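Local coordinates for Rbstp0775 protein (Geobacillus stearothermophilus, PDB 1RZ3), which is of unknown function but probably binds ATP and acts as a kinase of the phosphoribulokinase/uridine kinase type, at residues L25-D28 / G34-T37; A66-T71 / I173-K178; E78-Q83 / D181-T186; Q96-H101 / F143-V148. All blocks are in the same frame, centred on the assembly; numbering follows the deposited sequence.

In the fold
Contact 1 joins the central strand of a five-stranded parallel sheet to the start of helix 35-48, at what is probably the nucleotide-binding P-loop; contacts 3 and 4 border it, while contact 2 lies farther out, its centre about 22 Å away. On the contact 4 side, Gly26 N and Phe146 O, on neighbouring strands, lie 2.8 Å apart. Contact 3 touches contact 1 where Tyr183 OH meets Asp28 OD2 at 2.6 Å. Contacts 2 and 3 both use helix 169-187, have centres about 10 Å apart, and share a salt bridge between Arg175 NH1 and Glu78 OE1. Contacts 2 and 4 lie on opposite sides of the chain's centre. All four are away from the calcium-binding residue Asp124.

Contact 1 of 4, residues L25-D28 / G34-T37; sequences LGID and GKTT
Lys35, in the first turn of helix 35-48, runs its side chain past Ile27 of strand 23-29, the two sliding by each other in opposite directions. Its CB meets Ile27 CG2 at 4.1 Å, a methyl carried toward the helix because it stands opposite the backbone N. CD then settles beside the strand backbone, 3.7 Å from Asp28 C and 3.9 Å from Ile27 O. Beyond CD the chain bends at both of its last torsions (chi3 -57°, chi4 -62°), which turns NZ away from the strand to bond Leu30 O in the intervening loop. A branched apolar residue suits position 27, where it packs against the helix, and Asp28 next to it turns its carboxylate the other way, to Tyr183 OH and Leu135 N. Gly34, at the N-cap, has a positive phi of 92° at which a CB would collide with the preceding carbonyl O. Strand, loop and helix together fit a Walker A P-loop, in which this lysine typically contacts nucleotide phosphate. Across the contact there is no hydrogen bond: the methylenes of Lys35 supply the packing, while its amine is turned to the loop, where a Walker A lysine would be expected to meet phosphate.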
loop_
_atom_site.group_PDB
_atom_site.type_symbol
_atom_site.label_atom_id
_atom_site.label_comp_id
_atom_site.label_asym_id
_atom_site.label_seq_id
_atom_site.Cartn_x
_atom_site.Cartn_y
_atom_site.Cartn_z
ATOM N N LEU A 25 8.330 -1.465 4.752
ATOM C CA LEU A 25 7.507 -2.654 4.556
ATOM C C LEU A 25 6.295 -2.337 3.698
ATOM O O LEU A 25 5.757 -1.234 3.744
ATOM C CB LEU A 25 7.011 -3.173 5.904
ATOM C CG LEU A 25 8.010 -3.192 7.060
ATOM C CD1 LEU A 25 7.262 -3.406 8.378
ATOM C CD2 LEU A 25 9.037 -4.288 6.826
ATOM N N GLY A 26 5.863 -3.315 2.919
ATOM C CA GLY A 26 4.701 -3.103 2.087
ATOM C C GLY A 26 3.709 -4.231 2.278
ATOM O O GLY A 26 4.096 -5.394 2.411
ATOM N N ILE A 27 2.431 -3.880 2.334
ATOM C CA ILE A 27 1.374 -4.868 2.457
ATOM C C ILE A 27 0.554 -4.689 1.183
ATOM O O ILE A 27 -0.248 -3.767 1.064
ATOM C CB ILE A 27 0.495 -4.629 3.699
ATOM C CG1 ILE A 27 1.345 -4.764 4.969
ATOM C CG2 ILE A 27 -0.641 -5.643 3.732
ATOM C CD1 ILE A 27 0.552 -4.642 6.261
ATOM N N ASP A 28 0.805 -5.573 0.224
ATOM C CA ASP A 28 0.153 -5.544 -1.077
ATOM C C ASP A 28 -1.013 -6.527 -1.099
ATOM O O ASP A 28 -0.922 -7.634 -0.582
ATOM C CB ASP A 28 1.200 -5.897 -2.139
ATOM C CG ASP A 28 0.714 -5.686 -3.563
ATOM O OD1 ASP A 28 -0.150 -4.816 -3.804
ATOM O OD2 ASP A 28 1.234 -6.389 -4.453
ATOM N N GLY A 34 -8.413 -7.163 3.286
ATOM C CA GLY A 34 -8.102 -6.998 4.694
ATOM C C GLY A 34 -6.748 -6.359 4.946
ATOM O O GLY A 34 -6.267 -6.340 6.079
ATOM N N LYS A 35 -6.134 -5.824 3.893
ATOM C CA LYS A 35 -4.821 -5.189 4.005
ATOM C C LYS A 35 -4.773 -4.108 5.070
ATOM O O LYS A 35 -3.841 -4.048 5.868
ATOM C CB LYS A 35 -4.414 -4.536 2.686
ATOM C CG LYS A 35 -4.377 -5.442 1.490
ATOM C CD LYS A 35 -3.919 -4.651 0.277
ATOM C CE LYS A 35 -4.811 -3.445 0.016
ATOM N NZ LYS A 35 -6.208 -3.852 -0.280
ATOM N N THR A 36 -5.773 -3.233 5.055
ATOM C CA THR A 36 -5.822 -2.129 5.999
ATOM C C THR A 36 -5.884 -2.626 7.432
ATOM O O THR A 36 -5.190 -2.107 8.306
ATOM C CB THR A 36 -7.026 -1.212 5.706
ATOM O OG1 THR A 36 -6.866 -0.624 4.408
ATOM C CG2 THR A 36 -7.121 -0.107 6.739
ATOM N N THR A 37 -6.708 -3.639 7.671
ATOM C CA THR A 37 -6.838 -4.192 9.010
ATOM C C THR A 37 -5.537 -4.868 9.417
ATOM O O THR A 37 -5.072 -4.703 10.543
ATOM C CB THR A 37 -7.976 -5.235 9.085
ATOM O OG1 THR A 37 -9.215 -4.619 8.717
ATOM C CG2 THR A 37 -8.095 -5.790 10.500
#

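Contact 2 of 4, residues A66-T71 / I173-K178; sequences AKRYHT and INRYWK
Arg175 of helix 169-187 makes a buried contact with Arg68 and Tyr69 that combines a hydrogen bond with a tyrosine ring over a guanidinium face, where helix 65-68 gives way to loop, in an outlying part of the fold. Its chain is extended from CG to NE, and with CG opposite the backbone N (chi1 -165°) it carries the guanidinium across to the other segment. There NH2 donates to Arg68 O at 2.9 Å, with an N-H...O angle of 155° and the donor tilted from the carbonyl plane. Tyr69 CE1 sits over the centre of one guanidinium face, 3.4 Å from CZ of Arg175; ring and guanidinium planes are 33° apart, so the ring approaches obliquely. NE gives its hydrogen to a water at 2.8 Å, which also lies 3.1 Å from Tyr176 OH and makes a weak bond to Tyr69 OH. NH1 turns to the carboxylates of Glu75 and Glu78. An arginine fits here because it offers several N-H groups around a flat face that an aromatic can cover. A leucine in its place would probably leave Arg68 O and the two glutamates without this partner and the Tyr69 ring without its flat support. Arg68 keeps its own polar end occupied by Val63 O and Tyr108 OH, although its NH1 comes within 4.6 Å of Arg175 NH2. The two glutamates are likely to offset this like-charge approach, making the buried Arg175 the hub of a polar network that ties loop, helix 75-82 and helix 169-187 together.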
loop_
_atom_site.group_PDB
_atom_site.type_symbol
_atom_site.label_atom_id
_atom_site.label_comp_id
_atom_site.label_asym_id
_atom_site.label_seq_id
_atom_site.Cartn_x
_atom_site.Cartn_y
_atom_site.Cartn_z
ATOM N N ALA A 66 -13.150 13.300 -10.747
ATOM C CA ALA A 66 -13.067 13.841 -12.096
ATOM C C ALA A 66 -11.868 13.332 -12.888
ATOM O O ALA A 66 -11.884 13.354 -14.119
ATOM C CB ALA A 66 -13.044 15.364 -12.038
ATOM N N LYS A 67 -10.832 12.868 -12.194
ATOM C CA LYS A 67 -9.639 12.377 -12.876
ATOM C C LYS A 67 -9.554 10.858 -13.005
ATOM O O LYS A 67 -8.706 10.343 -13.730
ATOM C CB LYS A 67 -8.377 12.894 -12.179
ATOM C CG LYS A 67 -8.200 14.401 -12.264
ATOM C CD LYS A 67 -6.844 14.835 -11.728
ATOM C CE LYS A 67 -6.664 16.340 -11.858
ATOM N NZ LYS A 67 -5.319 16.786 -11.400
ATOM N N ARG A 68 -10.428 10.139 -12.312
ATOM C CA ARG A 68 -10.402 8.683 -12.375
ATOM C C ARG A 68 -11.744 8.072 -12.772
ATOM O O ARG A 68 -11.895 6.852 -12.786
ATOM C CB ARG A 68 -9.931 8.116 -11.032
ATOM C CG ARG A 68 -10.781 8.537 -9.851
ATOM C CD ARG A 68 -10.037 8.337 -8.540
ATOM N NE ARG A 68 -10.806 8.841 -7.409
ATOM C CZ ARG A 68 -11.800 8.180 -6.831
ATOM N NH1 ARG A 68 -12.138 6.978 -7.273
ATOM N NH2 ARG A 68 -12.461 8.724 -5.819
ATOM N N TYR A 69 -12.713 8.928 -13.092
ATOM C CA TYR A 69 -14.043 8.492 -13.518
ATOM C C TYR A 69 -14.478 9.300 -14.740
ATOM O O TYR A 69 -14.090 10.456 -14.892
ATOM C CB TYR A 69 -15.075 8.695 -12.405
ATOM C CG TYR A 69 -14.963 7.739 -11.241
ATOM C CD1 TYR A 69 -15.066 6.360 -11.430
ATOM C CD2 TYR A 69 -14.784 8.214 -9.944
ATOM C CE1 TYR A 69 -14.997 5.478 -10.351
ATOM C CE2 TYR A 69 -14.715 7.342 -8.860
ATOM C CZ TYR A 69 -14.822 5.977 -9.071
ATOM O OH TYR A 69 -14.759 5.118 -7.998
ATOM N N HIS A 70 -15.281 8.687 -15.606
ATOM C CA HIS A 70 -15.780 9.355 -16.808
ATOM C C HIS A 70 -14.673 10.026 -17.613
ATOM O O HIS A 70 -14.835 11.149 -18.091
ATOM C CB HIS A 70 -16.824 10.405 -16.428
ATOM C CG HIS A 70 -17.922 9.874 -15.564
ATOM N ND1 HIS A 70 -18.749 8.845 -15.960
ATOM C CD2 HIS A 70 -18.320 10.218 -14.316
ATOM C CE1 HIS A 70 -19.609 8.577 -14.993
ATOM N NE2 HIS A 70 -19.370 9.396 -13.985
ATOM N N THR A 71 -13.552 9.330 -17.762
ATOM C CA THR A 71 -12.411 9.850 -18.508
ATOM C C THR A 71 -12.501 9.395 -19.959
ATOM O O THR A 71 -11.776 9.888 -20.821
ATOM C CB THR A 71 -11.085 9.319 -17.934
ATOM O OG1 THR A 71 -11.051 7.892 -18.071
ATOM C CG2 THR A 71 -10.948 9.683 -16.460
ATOM N N ILE A 173 -16.762 -5.901 -12.454
ATOM C CA ILE A 173 -15.868 -6.650 -13.327
ATOM C C ILE A 173 -15.029 -5.696 -14.173
ATOM O O ILE A 173 -13.808 -5.840 -14.277
ATOM C CB ILE A 173 -16.670 -7.571 -14.276
ATOM C CG1 ILE A 173 -17.304 -8.706 -13.477
ATOM C CG2 ILE A 173 -15.760 -8.110 -15.383
ATOM C CD1 ILE A 173 -18.166 -9.628 -14.311
ATOM N N ASN A 174 -15.699 -4.723 -14.776
ATOM C CA ASN A 174 -15.047 -3.742 -15.627
ATOM C C ASN A 174 -13.916 -3.004 -14.937
ATOM O O ASN A 174 -12.828 -2.862 -15.492
ATOM C CB ASN A 174 -16.061 -2.711 -16.125
ATOM C CG ASN A 174 -17.066 -3.300 -17.084
ATOM O OD1 ASN A 174 -16.969 -4.467 -17.458
ATOM N ND2 ASN A 174 -18.039 -2.494 -17.494
ATOM N N ARG A 175 -14.171 -2.539 -13.720
ATOM C CA ARG A 175 -13.163 -1.775 -13.006
ATOM C C ARG A 175 -12.197 -2.594 -12.162
ATOM O O ARG A 175 -10.994 -2.579 -12.406
ATOM C CB ARG A 175 -13.836 -0.715 -12.128
ATOM C CG ARG A 175 -12.877 0.362 -11.633
ATOM C CD ARG A 175 -13.589 1.418 -10.796
ATOM N NE ARG A 175 -12.731 2.573 -10.558
ATOM C CZ ARG A 175 -12.494 3.529 -11.451
ATOM N NH1 ARG A 175 -13.058 3.482 -12.650
ATOM N NH2 ARG A 175 -11.674 4.524 -11.150
ATOM N N TYR A 176 -12.726 -3.323 -11.186
ATOM C CA TYR A 176 -11.889 -4.099 -10.278
ATOM C C TYR A 176 -11.282 -5.394 -10.800
ATOM O O TYR A 176 -10.058 -5.548 -10.804
ATOM C CB TYR A 176 -12.676 -4.362 -8.993
ATOM C CG TYR A 176 -12.996 -3.077 -8.272
ATOM C CD1 TYR A 176 -12.026 -2.433 -7.502
ATOM C CD2 TYR A 176 -14.235 -2.457 -8.426
ATOM C CE1 TYR A 176 -12.280 -1.199 -6.912
ATOM C CE2 TYR A 176 -14.499 -1.221 -7.839
ATOM C CZ TYR A 176 -13.514 -0.599 -7.084
ATOM O OH TYR A 176 -13.758 0.626 -6.507
ATOM N N TRP A 177 -12.124 -6.318 -11.242
ATOM C CA TRP A 177 -11.640 -7.599 -11.742
ATOM C C TRP A 177 -10.619 -7.472 -12.876
ATOM O O TRP A 177 -9.568 -8.107 -12.835
ATOM C CB TRP A 177 -12.827 -8.470 -12.178
ATOM C CG TRP A 177 -12.440 -9.736 -12.883
ATOM C CD1 TRP A 177 -12.159 -9.880 -14.213
ATOM C CD2 TRP A 177 -12.263 -11.032 -12.295
ATOM N NE1 TRP A 177 -11.820 -11.184 -14.489
ATOM C CE2 TRP A 177 -11.874 -11.913 -13.330
ATOM C CE3 TRP A 177 -12.394 -11.535 -10.992
ATOM C CZ2 TRP A 177 -11.614 -13.272 -13.104
ATOM C CZ3 TRP A 177 -12.135 -12.887 -10.766
ATOM C CH2 TRP A 177 -11.749 -13.738 -11.820
ATOM N N LYS A 178 -10.910 -6.647 -13.880
ATOM C CA LYS A 178 -9.985 -6.494 -14.997
ATOM C C LYS A 178 -8.663 -5.830 -14.602
ATOM O O LYS A 178 -7.606 -6.210 -15.099
ATOM C CB LYS A 178 -10.658 -5.721 -16.141
ATOM C CG LYS A 178 -11.750 -6.531 -16.839
ATOM C CD LYS A 178 -12.572 -5.688 -17.825
ATOM C CE LYS A 178 -11.737 -5.151 -18.975
ATOM N NZ LYS A 178 -12.581 -4.314 -19.890
HETATM O O HOH W 1 -12.130 2.848 -7.826
#

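Contact 3 of 4, residues E78-Q83 / D181-T186; sequences EYYYLQ and DYYLET
The carbonyl oxygen of Tyr182, whose ring meets Tyr80 and Tyr81 across the contact, is held by two donors of Thr186 from opposite faces of its plane: the helical N-H at 2.9 Å and the hydroxyl OG1 at 2.7 Å. The same threonine sets its CG2 methyl over the centre of one face of the Tyr182 ring. The result is an aromatic cluster of Tyr80, Tyr81 and Tyr182, packed between two helices; the axes of the segments 78-82 and 181-186 pass 11.1 Å apart at 54°. Tyr182 turns its edge to the face of Tyr80 in a T-shaped pair with centroids 5.2 Å apart and planes at 70°. Tyr80 points across because its CG lies opposite the backbone N (chi1 -170°), and its CD2 also sits over the centre of the Tyr81 ring. Tyr80 contributes its ring, whereas tyrosine suits positions 81, 182 and 183 because the phenol also bonds at the periphery. A serine replacing Tyr80 would probably open a gap beneath the edge of Tyr182 and uncover the face of Tyr81 on which Tyr80 CD2 rests. At the rim of Tyr80, CE1 touches CD1 of Tyr183 at 3.7 Å, and the Tyr183 hydroxyl continues to Asp28 and Gln136 N. Beyond the rings, Tyr81 OH and Tyr182 OH are hydrogen-bonded at 2.7 Å, each lying at the edge of the other's ring.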
loop_
_atom_site.group_PDB
_atom_site.type_symbol
_atom_site.label_atom_id
_atom_site.label_comp_id
_atom_site.label_asym_id
_atom_site.label_seq_id
_atom_site.Cartn_x
_atom_site.Cartn_y
_atom_site.Cartn_z
ATOM N N GLU A 78 -8.603 3.210 -15.733
ATOM C CA GLU A 78 -8.771 4.349 -14.834
ATOM C C GLU A 78 -8.299 3.961 -13.436
ATOM O O GLU A 78 -7.594 4.714 -12.760
ATOM C CB GLU A 78 -10.245 4.765 -14.753
ATOM C CG GLU A 78 -10.891 5.121 -16.084
ATOM C CD GLU A 78 -12.290 5.681 -15.919
ATOM O OE1 GLU A 78 -13.080 5.101 -15.150
ATOM O OE2 GLU A 78 -12.607 6.702 -16.566
ATOM N N TYR A 79 -8.705 2.771 -13.010
ATOM C CA TYR A 79 -8.360 2.258 -11.693
ATOM C C TYR A 79 -6.871 1.949 -11.536
ATOM O O TYR A 79 -6.256 2.319 -10.534
ATOM C CB TYR A 79 -9.206 1.010 -11.411
ATOM C CG TYR A 79 -8.975 0.348 -10.064
ATOM C CD1 TYR A 79 -8.801 1.103 -8.906
ATOM C CD2 TYR A 79 -8.996 -1.043 -9.945
ATOM C CE1 TYR A 79 -8.655 0.485 -7.656
ATOM C CE2 TYR A 79 -8.855 -1.665 -8.708
ATOM C CZ TYR A 79 -8.686 -0.898 -7.571
ATOM O OH TYR A 79 -8.568 -1.522 -6.354
ATOM N N TYR A 80 -6.279 1.297 -12.529
ATOM C CA TYR A 80 -4.870 0.937 -12.432
ATOM C C TYR A 80 -3.867 2.045 -12.757
ATOM O O TYR A 80 -2.837 2.170 -12.088
ATOM C CB TYR A 80 -4.562 -0.269 -13.326
ATOM C CG TYR A 80 -3.179 -0.842 -13.091
ATOM C CD1 TYR A 80 -2.920 -1.654 -11.984
ATOM C CD2 TYR A 80 -2.115 -0.520 -13.936
ATOM C CE1 TYR A 80 -1.641 -2.126 -11.720
ATOM C CE2 TYR A 80 -0.830 -0.986 -13.682
ATOM C CZ TYR A 80 -0.600 -1.788 -12.571
ATOM O OH TYR A 80 0.669 -2.243 -12.307
ATOM N N TYR A 81 -4.161 2.848 -13.775
ATOM C CA TYR A 81 -3.232 3.895 -14.202
ATOM C C TYR A 81 -3.541 5.340 -13.834
ATOM O O TYR A 81 -2.625 6.152 -13.702
ATOM C CB TYR A 81 -3.046 3.826 -15.720
ATOM C CG TYR A 81 -2.135 2.718 -16.186
ATOM C CD1 TYR A 81 -0.780 2.729 -15.861
ATOM C CD2 TYR A 81 -2.623 1.666 -16.959
ATOM C CE1 TYR A 81 0.071 1.721 -16.294
ATOM C CE2 TYR A 81 -1.778 0.650 -17.404
ATOM C CZ TYR A 81 -0.431 0.687 -17.064
ATOM O OH TYR A 81 0.415 -0.306 -17.485
ATOM N N LEU A 82 -4.813 5.673 -13.672
ATOM C CA LEU A 82 -5.169 7.053 -13.370
ATOM C C LEU A 82 -5.549 7.364 -11.931
ATOM O O LEU A 82 -5.417 8.507 -11.496
ATOM C CB LEU A 82 -6.307 7.501 -14.294
ATOM C CG LEU A 82 -6.060 7.279 -15.791
ATOM C CD1 LEU A 82 -7.231 7.839 -16.584
ATOM C CD2 LEU A 82 -4.754 7.942 -16.210
ATOM N N GLN A 83 -6.020 6.364 -11.192
ATOM C CA GLN A 83 -6.444 6.589 -9.813
ATOM C C GLN A 83 -5.337 7.141 -8.909
ATOM O O GLN A 83 -5.613 7.882 -7.957
ATOM C CB GLN A 83 -7.020 5.301 -9.219
ATOM C CG GLN A 83 -7.638 5.498 -7.844
ATOM C CD GLN A 83 -8.839 4.607 -7.619
ATOM O OE1 GLN A 83 -9.775 4.606 -8.416
ATOM N NE2 GLN A 83 -8.822 3.847 -6.528
ATOM N N ASP A 181 -6.689 -8.445 -12.736
ATOM C CA ASP A 181 -6.132 -9.435 -13.653
ATOM C C ASP A 181 -4.928 -8.845 -14.379
ATOM O O ASP A 181 -3.934 -9.534 -14.609
ATOM C CB ASP A 181 -7.179 -9.886 -14.678
ATOM C CG ASP A 181 -8.284 -10.718 -14.059
ATOM O OD1 ASP A 181 -8.131 -11.167 -12.904
ATOM O OD2 ASP A 181 -9.309 -10.936 -14.740
ATOM N N TYR A 182 -5.024 -7.568 -14.740
ATOM C CA TYR A 182 -3.939 -6.881 -15.432
ATOM C C TYR A 182 -2.696 -6.854 -14.538
ATOM O O TYR A 182 -1.584 -7.154 -14.978
ATOM C CB TYR A 182 -4.350 -5.444 -15.766
ATOM C CG TYR A 182 -3.305 -4.675 -16.547
ATOM C CD1 TYR A 182 -3.110 -4.912 -17.910
ATOM C CD2 TYR A 182 -2.490 -3.729 -15.919
ATOM C CE1 TYR A 182 -2.132 -4.226 -18.628
ATOM C CE2 TYR A 182 -1.509 -3.040 -16.625
ATOM C CZ TYR A 182 -1.336 -3.293 -17.982
ATOM O OH TYR A 182 -0.376 -2.609 -18.688
ATOM N N TYR A 183 -2.901 -6.491 -13.279
ATOM C CA TYR A 183 -1.806 -6.415 -12.314
ATOM C C TYR A 183 -1.134 -7.773 -12.130
ATOM O O TYR A 183 0.091 -7.897 -12.234
ATOM C CB TYR A 183 -2.346 -5.908 -10.974
ATOM C CG TYR A 183 -1.306 -5.779 -9.881
ATOM C CD1 TYR A 183 -0.135 -5.049 -10.086
ATOM C CD2 TYR A 183 -1.518 -6.344 -8.626
ATOM C CE1 TYR A 183 0.800 -4.884 -9.064
ATOM C CE2 TYR A 183 -0.589 -6.182 -7.593
ATOM C CZ TYR A 183 0.567 -5.450 -7.823
ATOM O OH TYR A 183 1.489 -5.279 -6.814
ATOM N N LEU A 184 -1.947 -8.791 -11.867
ATOM C CA LEU A 184 -1.450 -10.145 -11.655
ATOM C C LEU A 184 -0.649 -10.675 -12.837
ATOM O O LEU A 184 0.368 -11.339 -12.655
ATOM C CB LEU A 184 -2.619 -11.093 -11.363
ATOM C CG LEU A 184 -3.324 -10.898 -10.018
ATOM C CD1 LEU A 184 -4.615 -11.705 -9.985
ATOM C CD2 LEU A 184 -2.390 -11.321 -8.885
ATOM N N GLU A 185 -1.104 -10.377 -14.047
ATOM C CA GLU A 185 -0.425 -10.852 -15.243
ATOM C C GLU A 185 0.817 -10.051 -15.620
ATOM O O GLU A 185 1.820 -10.623 -16.043
ATOM C CB GLU A 185 -1.393 -10.859 -16.428
ATOM C CG GLU A 185 -0.752 -11.283 -17.737
ATOM C CD GLU A 185 -1.752 -11.380 -18.871
ATOM O OE1 GLU A 185 -2.370 -10.349 -19.212
ATOM O OE2 GLU A 185 -1.920 -12.491 -19.420
ATOM N N THR A 186 0.755 -8.733 -15.461
ATOM C CA THR A 186 1.881 -7.888 -15.826
ATOM C C THR A 186 2.979 -7.786 -14.766
ATOM O O THR A 186 4.159 -7.794 -15.106
ATOM C CB THR A 186 1.409 -6.456 -16.199
ATOM O OG1 THR A 186 0.819 -5.824 -15.060
ATOM C CG2 THR A 186 0.377 -6.511 -17.316
#

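Contact 4 of 4, residues Q96-H101 / F143-V148; sequences QLKASH and FFDFVV
The flat carboxylate of Asp145 is met close to its plane by the ammonium of Lys98: NZ approaches OD2 on the syn side, 16° out of the plane, at 2.8 Å. The other oxygen, OD1, stands 3.8 Å from the same NZ, so the salt bridge is made through one oxygen and not shared by both. Lys98 and Asp145 come from opposite directions, and the lysine bends at chi2 (-65°) and chi4 (-60°) to bring its amine back to the acid. Besides Lys98, OD2 accepts the backbone N-H of Val24, which places the carboxylate at the start of strand 23-29. One water adds a bridge, donating to Phe143 O at 2.7 Å and accepting a weak bond from Lys98 NZ. Both charged residues are exposed, as befits a long flexible lysine and a short acid at the surface. Next to Lys98 in the chain, Leu97 is buried and reaches Val24, Ile128 and Ile130, an apolar residue turned into the core while its neighbour keeps to solvent. Arg22 further ties down the segment 96-101 through the carbonyls of Leu97 and Ser100. The contact thus links the loop after helix 86-94 to the lead-in of strand 146-150, a surface salt bridge at the end of the parallel sheet remote from the probable phosphate-binding loop.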
loop_
_atom_site.group_PDB
_atom_site.type_symbol
_atom_site.label_atom_id
_atom_site.label_comp_id
_atom_site.label_asym_id
_atom_site.label_seq_id
_atom_site.Cartn_x
_atom_site.Cartn_y
_atom_site.Cartn_z
ATOM N N GLN A 96 11.359 9.385 -0.900
ATOM C CA GLN A 96 11.639 10.093 0.351
ATOM C C GLN A 96 11.582 9.251 1.629
ATOM O O GLN A 96 11.989 9.714 2.695
ATOM C CB GLN A 96 10.647 11.250 0.505
ATOM C CG GLN A 96 10.552 12.158 -0.704
ATOM C CD GLN A 96 11.852 12.869 -0.987
ATOM O OE1 GLN A 96 12.386 13.571 -0.127
ATOM N NE2 GLN A 96 12.375 12.694 -2.195
ATOM N N LEU A 97 11.079 8.026 1.532
ATOM C CA LEU A 97 10.939 7.179 2.717
ATOM C C LEU A 97 12.204 6.922 3.531
ATOM O O LEU A 97 12.157 6.879 4.761
ATOM C CB LEU A 97 10.310 5.839 2.329
ATOM C CG LEU A 97 8.908 5.922 1.717
ATOM C CD1 LEU A 97 8.430 4.526 1.364
ATOM C CD2 LEU A 97 7.949 6.588 2.685
ATOM N N LYS A 98 13.335 6.760 2.858
ATOM C CA LYS A 98 14.572 6.469 3.566
ATOM C C LYS A 98 15.234 7.600 4.341
ATOM O O LYS A 98 15.815 7.355 5.400
ATOM C CB LYS A 98 15.602 5.870 2.602
ATOM C CG LYS A 98 15.495 4.365 2.429
ATOM C CD LYS A 98 15.812 3.646 3.736
ATOM C CE LYS A 98 15.859 2.140 3.551
ATOM N NZ LYS A 98 14.576 1.590 3.065
ATOM N N ALA A 99 15.149 8.832 3.851
ATOM C CA ALA A 99 15.837 9.912 4.549
ATOM C C ALA A 99 15.063 11.158 4.958
ATOM O O ALA A 99 15.549 11.922 5.789
ATOM C CB ALA A 99 17.066 10.328 3.741
ATOM N N SER A 100 13.880 11.386 4.395
ATOM C CA SER A 100 13.126 12.586 4.750
ATOM C C SER A 100 12.670 12.615 6.203
ATOM O O SER A 100 12.319 11.587 6.781
ATOM C CB SER A 100 11.914 12.755 3.831
ATOM O OG SER A 100 12.326 13.124 2.523
ATOM N N HIS A 101 12.672 13.808 6.791
ATOM C CA HIS A 101 12.258 13.969 8.180
ATOM C C HIS A 101 10.734 13.932 8.292
ATOM O O HIS A 101 10.170 13.343 9.216
ATOM C CB HIS A 101 12.772 15.304 8.723
ATOM C CG HIS A 101 12.461 15.525 10.170
ATOM N ND1 HIS A 101 13.122 14.862 11.183
ATOM C CD2 HIS A 101 11.564 16.338 10.774
ATOM C CE1 HIS A 101 12.647 15.263 12.349
ATOM N NE2 HIS A 101 11.701 16.158 12.129
ATOM N N PHE A 143 11.738 0.765 -3.674
ATOM C CA PHE A 143 11.757 1.412 -2.370
ATOM C C PHE A 143 11.228 0.605 -1.195
ATOM O O PHE A 143 11.141 1.122 -0.079
ATOM C CB PHE A 143 11.038 2.757 -2.489
ATOM C CG PHE A 143 11.620 3.635 -3.560
ATOM C CD1 PHE A 143 12.878 4.204 -3.395
ATOM C CD2 PHE A 143 10.957 3.813 -4.771
ATOM C CE1 PHE A 143 13.473 4.933 -4.424
ATOM C CE2 PHE A 143 11.543 4.538 -5.807
ATOM C CZ PHE A 143 12.806 5.097 -5.632
ATOM N N PHE A 144 10.885 -0.659 -1.441
ATOM C CA PHE A 144 10.397 -1.553 -0.387
ATOM C C PHE A 144 11.492 -2.547 -0.017
ATOM O O PHE A 144 12.133 -3.124 -0.897
ATOM C CB PHE A 144 9.176 -2.354 -0.864
ATOM C CG PHE A 144 7.918 -1.550 -0.970
ATOM C CD1 PHE A 144 7.192 -1.220 0.170
ATOM C CD2 PHE A 144 7.452 -1.124 -2.209
ATOM C CE1 PHE A 144 6.013 -0.475 0.075
ATOM C CE2 PHE A 144 6.276 -0.379 -2.314
ATOM C CZ PHE A 144 5.557 -0.054 -1.167
ATOM N N ASP A 145 11.703 -2.750 1.279
ATOM C CA ASP A 145 12.700 -3.710 1.742
ATOM C C ASP A 145 12.044 -5.067 1.917
ATOM O O ASP A 145 12.694 -6.103 1.830
ATOM C CB ASP A 145 13.283 -3.290 3.092
ATOM C CG ASP A 145 14.138 -2.058 2.991
ATOM O OD1 ASP A 145 15.163 -2.116 2.279
ATOM O OD2 ASP A 145 13.781 -1.037 3.613
ATOM N N PHE A 146 10.740 -5.050 2.156
ATOM C CA PHE A 146 10.009 -6.282 2.407
ATOM C C PHE A 146 8.559 -6.081 2.000
ATOM O O PHE A 146 7.941 -5.086 2.376
ATOM C CB PHE A 146 10.096 -6.590 3.902
ATOM C CG PHE A 146 9.331 -7.812 4.331
ATOM C CD1 PHE A 146 9.854 -9.088 4.125
ATOM C CD2 PHE A 146 8.107 -7.687 4.974
ATOM C CE1 PHE A 146 9.169 -10.217 4.555
ATOM C CE2 PHE A 146 7.411 -8.813 5.410
ATOM C CZ PHE A 146 7.946 -10.082 5.201
ATOM N N VAL A 147 8.022 -7.019 1.229
ATOM C CA VAL A 147 6.635 -6.918 0.796
ATOM C C VAL A 147 5.888 -8.205 1.094
ATOM O O VAL A 147 6.369 -9.303 0.791
ATOM C CB VAL A 147 6.516 -6.641 -0.720
ATOM C CG1 VAL A 147 5.039 -6.652 -1.139
ATOM C CG2 VAL A 147 7.144 -5.290 -1.059
ATOM N N VAL A 148 4.721 -8.057 1.710
ATOM C CA VAL A 148 3.856 -9.189 2.017
ATOM C C VAL A 148 2.685 -9.062 1.057
ATOM O O VAL A 148 2.106 -7.986 0.935
ATOM C CB VAL A 148 3.264 -9.116 3.439
ATOM C CG1 VAL A 148 2.407 -10.357 3.705
ATOM C CG2 VAL A 148 4.356 -8.993 4.463
HETATM O O HOH W 2 13.014 2.964 0.524
#